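Local coordinates for proton-dependent oligopeptide transporter family protein (Xanthomonas campestris, PDB 6EI3) that probably carries small peptides across the bacterial inner membrane by coupling their uptake to protons, as a POT-family member of the major facilitator superfamily, at residues 162-167 / 325-330; 26-31 / 170-175. All blocks are in the same frame, centred on the assembly; numbering follows the deposited sequence.

Interaction 1 of 2, residues 162-167 / 325-330. With 78M ((2S)-2,3-dihydroxypropyl(7Z)-pentadec-7-enoate), chain M; 78M ((2S)-2,3-dihydroxypropyl(7Z)-pentadec-7-enoate), chain I; 78M ((2S)-2,3-dihydroxypropyl(7Z)-pentadec-7-enoate), chain K.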
loop_
_atom_site.group_PDB
_atom_site.type_symbol
_atom_site.label_atom_id
_atom_site.label_comp_id
_atom_site.label_asym_id
_atom_site.label_seq_id
_atom_site.Cartn_x
_atom_site.Cartn_y
_atom_site.Cartn_z
ATOM N N ALA A 162 -20.954 11.846 8.830
ATOM C CA ALA A 162 -22.090 11.494 7.965
ATOM C C ALA A 162 -22.585 10.077 8.357
ATOM O O ALA A 162 -23.785 9.861 8.445
ATOM C CB ALA A 162 -21.668 11.504 6.500
ATOM N N LEU A 163 -21.658 9.128 8.607
ATOM C CA LEU A 163 -22.016 7.763 9.019
ATOM C C LEU A 163 -22.762 7.764 10.347
ATOM O O LEU A 163 -23.834 7.173 10.455
ATOM C CB LEU A 163 -20.759 6.847 9.125
ATOM C CG LEU A 163 -21.037 5.363 9.547
ATOM C CD1 LEU A 163 -21.893 4.605 8.509
ATOM C CD2 LEU A 163 -19.748 4.616 9.853
ATOM N N LYS A 164 -22.188 8.439 11.348
ATOM C CA LYS A 164 -22.743 8.497 12.691
ATOM C C LYS A 164 -24.108 9.179 12.778
ATOM O O LYS A 164 -24.986 8.685 13.480
ATOM C CB LYS A 164 -21.748 9.181 13.645
ATOM C CG LYS A 164 -21.984 8.842 15.128
ATOM C CD LYS A 164 -21.248 9.792 16.041
ATOM C CE LYS A 164 -21.748 9.680 17.463
ATOM N NZ LYS A 164 -20.985 8.673 18.245
ATOM N N HIS A 165 -24.287 10.317 12.092
ATOM C CA HIS A 165 -25.534 11.092 12.246
ATOM C C HIS A 165 -26.531 10.940 11.117
ATOM O O HIS A 165 -27.721 11.116 11.356
ATOM C CB HIS A 165 -25.217 12.574 12.483
ATOM C CG HIS A 165 -24.183 12.784 13.548
ATOM N ND1 HIS A 165 -24.436 12.460 14.874
ATOM C CD2 HIS A 165 -22.919 13.259 13.447
ATOM C CE1 HIS A 165 -23.320 12.733 15.532
ATOM N NE2 HIS A 165 -22.380 13.222 14.717
ATOM N N LEU A 166 -26.070 10.649 9.894
ATOM C CA LEU A 166 -26.957 10.534 8.738
ATOM C C LEU A 166 -27.201 9.086 8.305
ATOM O O LEU A 166 -28.259 8.789 7.759
ATOM C CB LEU A 166 -26.444 11.379 7.540
ATOM C CG LEU A 166 -25.925 12.808 7.789
ATOM C CD1 LEU A 166 -25.433 13.443 6.491
ATOM C CD2 LEU A 166 -26.984 13.701 8.422
ATOM N N GLY A 167 -26.222 8.207 8.509
ATOM C CA GLY A 167 -26.377 6.811 8.117
ATOM C C GLY A 167 -25.524 6.385 6.936
ATOM O O GLY A 167 -24.918 7.235 6.280
ATOM N N TRP A 325 -20.354 14.002 20.140
ATOM C CA TRP A 325 -20.179 14.469 18.774
ATOM C C TRP A 325 -19.046 13.770 18.005
ATOM O O TRP A 325 -19.058 13.798 16.779
ATOM C CB TRP A 325 -19.998 15.992 18.737
ATOM C CG TRP A 325 -18.789 16.517 19.459
ATOM C CD1 TRP A 325 -18.748 17.010 20.727
ATOM C CD2 TRP A 325 -17.474 16.702 18.913
ATOM N NE1 TRP A 325 -17.484 17.470 21.014
ATOM C CE2 TRP A 325 -16.675 17.263 19.928
ATOM C CE3 TRP A 325 -16.885 16.411 17.673
ATOM C CZ2 TRP A 325 -15.317 17.543 19.742
ATOM C CZ3 TRP A 325 -15.544 16.709 17.482
ATOM C CH2 TRP A 325 -14.769 17.245 18.516
ATOM N N PHE A 326 -18.065 13.186 18.707
ATOM C CA PHE A 326 -16.890 12.546 18.082
ATOM C C PHE A 326 -17.131 11.081 17.744
ATOM O O PHE A 326 -17.967 10.424 18.364
ATOM C CB PHE A 326 -15.662 12.688 19.006
ATOM C CG PHE A 326 -14.317 12.547 18.333
ATOM C CD1 PHE A 326 -13.748 13.616 17.649
ATOM C CD2 PHE A 326 -13.599 11.358 18.417
ATOM C CE1 PHE A 326 -12.502 13.486 17.027
ATOM C CE2 PHE A 326 -12.361 11.225 17.787
ATOM C CZ PHE A 326 -11.810 12.298 17.117
ATOM N N THR A 327 -16.390 10.555 16.765
ATOM C CA THR A 327 -16.510 9.141 16.416
ATOM C C THR A 327 -15.102 8.605 16.158
ATOM O O THR A 327 -14.262 9.339 15.650
ATOM C CB THR A 327 -17.575 8.909 15.328
ATOM O OG1 THR A 327 -17.742 7.516 15.123
ATOM C CG2 THR A 327 -17.283 9.635 14.027
ATOM N N ALA A 328 -14.830 7.353 16.576
ATOM C CA ALA A 328 -13.503 6.720 16.504
ATOM C C ALA A 328 -12.737 6.899 15.167
ATOM O O ALA A 328 -11.525 7.167 15.177
ATOM C CB ALA A 328 -13.611 5.231 16.850
ATOM N N SER A 329 -13.445 6.722 14.035
ATOM C CA SER A 329 -12.873 6.821 12.678
ATOM C C SER A 329 -12.219 8.167 12.384
ATOM O O SER A 329 -11.264 8.212 11.612
ATOM C CB SER A 329 -13.928 6.487 11.632
ATOM O OG SER A 329 -14.090 5.084 11.506
ATOM N N GLN A 330 -12.702 9.255 13.019
ATOM C CA GLN A 330 -12.139 10.599 12.813
ATOM C C GLN A 330 -10.655 10.722 13.196
ATOM O O GLN A 330 -9.973 11.614 12.688
ATOM C CB GLN A 330 -12.958 11.655 13.547
ATOM C CG GLN A 330 -14.362 11.834 12.976
ATOM C CD GLN A 330 -15.069 12.881 13.769
ATOM O OE1 GLN A 330 -15.456 12.653 14.900
ATOM N NE2 GLN A 330 -15.159 14.075 13.227
HETATM O O21 78M M . -21.958 22.220 19.379
HETATM C C20 78M M . -22.192 21.106 18.529
HETATM C C18 78M M . -21.522 19.862 19.066
HETATM O O19 78M M . -21.921 19.653 20.425
HETATM C C17 78M M . -20.015 19.921 18.973
HETATM O O2 78M M . -19.718 19.519 17.612
HETATM C C1 78M M . -18.479 19.724 17.143
HETATM O O1 78M M . -17.611 20.299 17.751
HETATM C C2 78M M . -18.314 19.104 15.784
HETATM C C3 78M M . -17.277 19.766 14.884
HETATM C C4 78M M . -16.634 18.772 13.932
HETATM C C5 78M M . -16.166 19.360 12.616
HETATM C C6 78M M . -15.293 18.413 11.783
HETATM C C7 78M M . -14.995 18.917 10.388
HETATM C C8 78M M . -14.114 19.848 10.015
HETATM C C9 78M M . -13.194 20.657 10.893
HETATM C C10 78M M . -11.801 20.879 10.302
HETATM C C11 78M M . -10.703 20.961 11.354
HETATM C C12 78M M . -9.287 21.033 10.791
HETATM C C13 78M M . -8.203 20.420 11.679
HETATM C C15 78M M . -6.836 20.512 13.818
HETATM C C14 78M M . -7.859 21.207 12.941
HETATM O O21 78M I . -21.860 15.680 15.940
HETATM C C20 78M I . -23.060 15.873 16.685
HETATM C C18 78M I . -23.378 17.341 16.844
HETATM O O19 78M I . -24.367 17.507 17.863
HETATM C C17 78M I . -23.859 17.995 15.564
HETATM O O2 78M I . -22.925 17.712 14.490
HETATM C C1 78M I . -21.871 18.519 14.320
HETATM O O1 78M I . -21.547 19.377 15.099
HETATM C C2 78M I . -21.151 18.205 13.041
HETATM C C3 78M I . -20.645 19.443 12.310
HETATM C C4 78M I . -19.801 19.113 11.093
HETATM C C5 78M I . -20.270 19.800 9.828
HETATM C C6 78M I . -19.570 19.315 8.570
HETATM C C7 78M I . -18.516 20.261 8.085
HETATM C C8 78M I . -18.462 20.855 6.903
HETATM C C9 78M I . -19.451 20.742 5.782
HETATM C C10 78M I . -18.928 21.284 4.454
HETATM C C11 78M I . -20.011 21.461 3.401
HETATM C C12 78M I . -19.501 21.910 2.043
HETATM C C13 78M I . -19.436 20.807 0.993
HETATM C C15 78M I . -17.823 21.720 -0.777
HETATM C C14 78M I . -18.090 20.663 0.283
HETATM O O21 78M K . -8.636 14.685 27.281
HETATM C C20 78M K . -9.202 15.972 27.087
HETATM C C18 78M K . -9.444 16.236 25.620
HETATM O O19 78M K . -8.212 16.158 24.893
HETATM C C17 78M K . -10.120 17.566 25.367
HETATM O O2 78M K . -10.545 17.467 23.987
HETATM C C1 78M K . -11.851 17.569 23.700
HETATM O O1 78M K . -12.688 17.953 24.474
HETATM C C2 78M K . -12.134 17.100 22.305
HETATM C C3 78M K . -12.177 15.584 22.225
HETATM C C4 78M K . -12.169 15.062 20.802
HETATM C C5 78M K . -11.542 13.679 20.664
HETATM C C6 78M K . -10.013 13.649 20.793
HETATM C C7 78M K . -9.360 14.316 19.629
HETATM C C8 78M K . -8.113 14.197 19.234
HETATM C C9 78M K . -7.520 14.881 18.044
HETATM C C10 78M K . -7.789 14.108 16.745
HETATM C C11 78M K . -9.024 14.534 15.952
HETATM C C12 78M K . -8.835 15.743 15.044
HETATM C C13 78M K . -7.852 15.529 13.901
HETATM C C15 78M K . -6.506 16.555 12.044
HETATM C C14 78M K . -7.479 16.801 13.165
HETATM O O HOH W 1 -19.253 9.126 20.412
HETATM O O HOH W 2 -19.214 6.708 17.329
#

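Interaction 2 of 2, residues 26-31 / 170-175. With 78M ((2S)-2,3-dihydroxypropyl(7Z)-pentadec-7-enoate), chain D.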
loop_
_atom_site.group_PDB
_atom_site.type_symbol
_atom_site.label_atom_id
_atom_site.label_comp_id
_atom_site.label_asym_id
_atom_site.label_seq_id
_atom_site.Cartn_x
_atom_site.Cartn_y
_atom_site.Cartn_z
ATOM N N VAL A 26 -14.538 -0.231 8.324
ATOM C CA VAL A 26 -14.552 -1.076 9.523
ATOM C C VAL A 26 -15.625 -0.614 10.543
ATOM O O VAL A 26 -16.371 -1.451 11.055
ATOM C CB VAL A 26 -13.132 -1.210 10.124
ATOM C CG1 VAL A 26 -13.165 -1.889 11.489
ATOM C CG2 VAL A 26 -12.256 -2.029 9.190
ATOM N N GLN A 27 -15.723 0.712 10.815
ATOM C CA GLN A 27 -16.725 1.223 11.748
ATOM C C GLN A 27 -18.132 0.931 11.224
ATOM O O GLN A 27 -19.009 0.572 12.005
ATOM C CB GLN A 27 -16.527 2.722 12.018
ATOM C CG GLN A 27 -17.471 3.248 13.126
ATOM C CD GLN A 27 -16.836 4.231 14.077
ATOM O OE1 GLN A 27 -15.827 4.875 13.777
ATOM N NE2 GLN A 27 -17.430 4.378 15.255
ATOM N N PHE A 28 -18.349 1.041 9.901
ATOM C CA PHE A 28 -19.647 0.674 9.346
ATOM C C PHE A 28 -19.845 -0.851 9.521
ATOM O O PHE A 28 -20.907 -1.283 9.962
ATOM C CB PHE A 28 -19.750 1.029 7.828
ATOM C CG PHE A 28 -20.842 0.234 7.137
ATOM C CD1 PHE A 28 -22.185 0.470 7.420
ATOM C CD2 PHE A 28 -20.524 -0.790 6.248
ATOM C CE1 PHE A 28 -23.190 -0.308 6.831
ATOM C CE2 PHE A 28 -21.527 -1.561 5.655
ATOM C CZ PHE A 28 -22.851 -1.304 5.934
ATOM N N LEU A 29 -18.836 -1.668 9.125
ATOM C CA LEU A 29 -18.997 -3.134 9.160
ATOM C C LEU A 29 -19.300 -3.734 10.531
ATOM O O LEU A 29 -20.141 -4.619 10.629
ATOM C CB LEU A 29 -17.778 -3.853 8.544
ATOM C CG LEU A 29 -17.655 -3.801 6.997
ATOM C CD1 LEU A 29 -16.295 -4.301 6.562
ATOM C CD2 LEU A 29 -18.779 -4.598 6.305
ATOM N N ILE A 30 -18.615 -3.272 11.576
ATOM C CA ILE A 30 -18.694 -3.866 12.917
ATOM C C ILE A 30 -20.110 -3.814 13.536
ATOM O O ILE A 30 -20.425 -4.702 14.309
ATOM C CB ILE A 30 -17.586 -3.300 13.846
ATOM C CG1 ILE A 30 -17.240 -4.288 14.986
ATOM C CG2 ILE A 30 -17.866 -1.879 14.362
ATOM C CD1 ILE A 30 -16.548 -5.573 14.523
ATOM N N THR A 31 -20.979 -2.865 13.143
ATOM C CA THR A 31 -22.356 -2.804 13.668
ATOM C C THR A 31 -23.381 -3.186 12.602
ATOM O O THR A 31 -24.580 -3.028 12.813
ATOM C CB THR A 31 -22.664 -1.426 14.291
ATOM O OG1 THR A 31 -22.425 -0.404 13.319
ATOM C CG2 THR A 31 -21.873 -1.170 15.574
ATOM N N TRP A 170 -25.736 7.880 3.259
ATOM C CA TRP A 170 -25.125 9.198 3.131
ATOM C C TRP A 170 -23.619 9.087 3.179
ATOM O O TRP A 170 -22.939 9.696 2.355
ATOM C CB TRP A 170 -25.644 10.176 4.198
ATOM C CG TRP A 170 -27.075 10.573 3.972
ATOM C CD1 TRP A 170 -28.184 9.930 4.432
ATOM C CD2 TRP A 170 -27.548 11.658 3.159
ATOM N NE1 TRP A 170 -29.318 10.569 3.990
ATOM C CE2 TRP A 170 -28.958 11.618 3.185
ATOM C CE3 TRP A 170 -26.916 12.676 2.423
ATOM C CZ2 TRP A 170 -29.751 12.559 2.511
ATOM C CZ3 TRP A 170 -27.699 13.609 1.754
ATOM C CH2 TRP A 170 -29.099 13.533 1.784
ATOM N N ALA A 171 -23.092 8.282 4.115
ATOM C CA ALA A 171 -21.651 8.132 4.294
ATOM C C ALA A 171 -20.953 7.475 3.085
ATOM O O ALA A 171 -19.843 7.893 2.729
ATOM C CB ALA A 171 -21.374 7.365 5.559
ATOM N N PHE A 172 -21.598 6.486 2.440
ATOM C CA PHE A 172 -21.015 5.869 1.247
ATOM C C PHE A 172 -21.479 6.647 -0.003
ATOM O O PHE A 172 -20.743 6.709 -0.991
ATOM C CB PHE A 172 -21.328 4.352 1.147
ATOM C CG PHE A 172 -20.669 3.502 2.219
ATOM C CD1 PHE A 172 -19.293 3.283 2.212
ATOM C CD2 PHE A 172 -21.421 2.937 3.244
ATOM C CE1 PHE A 172 -18.683 2.482 3.189
ATOM C CE2 PHE A 172 -20.809 2.139 4.227
ATOM C CZ PHE A 172 -19.440 1.925 4.196
ATOM N N GLY A 173 -22.664 7.272 0.076
ATOM C CA GLY A 173 -23.204 8.090 -1.014
ATOM C C GLY A 173 -22.353 9.288 -1.402
ATOM O O GLY A 173 -22.172 9.530 -2.591
ATOM N N ILE A 174 -21.804 10.036 -0.414
ATOM C CA ILE A 174 -20.928 11.197 -0.658
ATOM C C ILE A 174 -19.660 10.765 -1.460
ATOM O O ILE A 174 -19.488 11.288 -2.555
ATOM C CB ILE A 174 -20.609 12.021 0.630
ATOM C CG1 ILE A 174 -21.894 12.685 1.195
ATOM C CG2 ILE A 174 -19.476 13.057 0.377
ATOM C CD1 ILE A 174 -21.840 13.031 2.710
ATOM N N PRO A 175 -18.811 9.798 -0.997
ATOM C CA PRO A 175 -17.674 9.356 -1.829
ATOM C C PRO A 175 -18.104 8.840 -3.211
ATOM O O PRO A 175 -17.376 9.024 -4.176
ATOM C CB PRO A 175 -17.029 8.222 -0.992
ATOM C CG PRO A 175 -17.410 8.526 0.414
ATOM C CD PRO A 175 -18.815 9.081 0.299
HETATM O O21 78M D . -31.745 10.019 5.489
HETATM C C20 78M D . -32.401 9.414 4.385
HETATM C C18 78M D . -31.978 7.973 4.207
HETATM O O19 78M D . -30.624 7.784 4.634
HETATM C C17 78M D . -32.137 7.486 2.784
HETATM O O2 78M D . -31.374 8.417 1.980
HETATM C C1 78M D . -30.784 7.975 0.865
HETATM O O1 78M D . -30.704 6.814 0.552
HETATM C C2 78M D . -30.274 9.119 0.042
HETATM C C3 78M D . -28.761 9.257 0.040
HETATM C C4 78M D . -28.330 10.441 -0.799
HETATM C C5 78M D . -26.841 10.635 -0.964
HETATM C C6 78M D . -26.520 11.811 -1.879
HETATM C C7 78M D . -25.054 12.084 -2.011
HETATM C C8 78M D . -24.451 13.261 -1.995
HETATM C C9 78M D . -25.081 14.608 -1.816
HETATM C C10 78M D . -24.532 15.351 -0.594
HETATM C C11 78M D . -23.529 16.456 -0.912
HETATM C C12 78M D . -22.177 15.991 -1.457
HETATM C C13 78M D . -21.234 17.137 -1.809
HETATM C C15 78M D . -20.088 16.571 -3.987
HETATM C C14 78M D . -19.943 16.728 -2.488
#

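Interaction 1 of 2, residues 162-167 / 325-330
K164 and T327 meet where the end of helix 137-165 passes the loop that leads to helix 334-357. The close part is small and apolar: K164 CD lies 3.8 Å from T327 CB, and the two side chains run past each other in opposite directions. CG of K164 stands anti to the backbone N (chi1 -159°), and the chain stays extended until it bends at its last torsion. The looser side is polar and wet. K164 NZ makes a weak hydrogen bond of 3.5 Å to F326 O. One water accepts from NZ and donates to F326 O, 2.7 Å away. A second water links NZ to T327 OG1. W325 O lies at the edge of the H165 ring, near its plane, 4.0 Å from NE2; H165 NE2 is nearer to O21 of a monoacylglycerol, at 2.8 Å. A second lipid lies over one face of the W325 indole, and a third lies over F326, its C5 3.7 Å from F326 CD1. Q330 OE1 lies over the opposite face of F326, offset toward the rim. T327 N donates to Q330 OE1 at 3.0 Å (angle 148°), which holds the amide oxygen beside that ring. Deeper in, T327, S329 and Q330 pack on P160 of helix 137-165, and T327 and A328 touch Q27 of helix 25-30.

Interaction 2 of 2, residues 26-31 / 170-175
F172 points the edge of its ring at the face of F28, a T-shaped stack. The planes stand at 85° and the centroids are 5.0 Å apart. F172 CE2 does most of the touching. It sits above the F28 ring, offset toward the rim, and comes within 3.5 Å of F28 CG. F172 CZ lies beside it, 3.6 Å from F28 CD2. F28 has CG anti to the backbone N (chi1 160°), while F172 has CG anti to its carbonyl carbon; these rotamers direct the two rings toward each other, across backbones whose nearest CA atoms, those of F28 and A171, are 9.2 Å apart. Such aromatic packing joins short helix 25-30 to helix 168-188, within the membrane helix bundle of this major facilitator protein. Both rings are buried, and F103 also meets them, edge-to-face with F172. L163 of helix 137-165 packs on F28. W170 belongs to the lipid side. A monoacylglycerol chain runs over one face of its indole, with C3 above the ring centre. W170 NE1 donates to O21 of the lipid headgroup at 2.9 Å, with an N-H...O angle of 153°. The same acyl chain passes G173, where C7 is 3.9 Å from G173 O.

In the fold
The two contacts have centres about 9 Å apart and lie on the same side of the chain's centre. Their segments alternate along the chain: 26-31, 162-167, 170-175, then 325-330. Helices 137-165 and 168-188 are consecutive, so one short turn links interaction 1 to interaction 2. The contacts also touch directly. S329 OG lies 2.9 Å from Q27 OE1, a probable hydrogen bond, and L163 N packs 3.5 Å from A171 CB. Helix 25-30 touches both partners: F28 meets helix 168-188 and Q27 meets the 325-330 loop. Interaction 1 brings the loop before helix 334-357 to the end of helix 137-165. Interaction 2 brings helix 25-30 to helix 168-188, at the same lipid-lined end of the bundle.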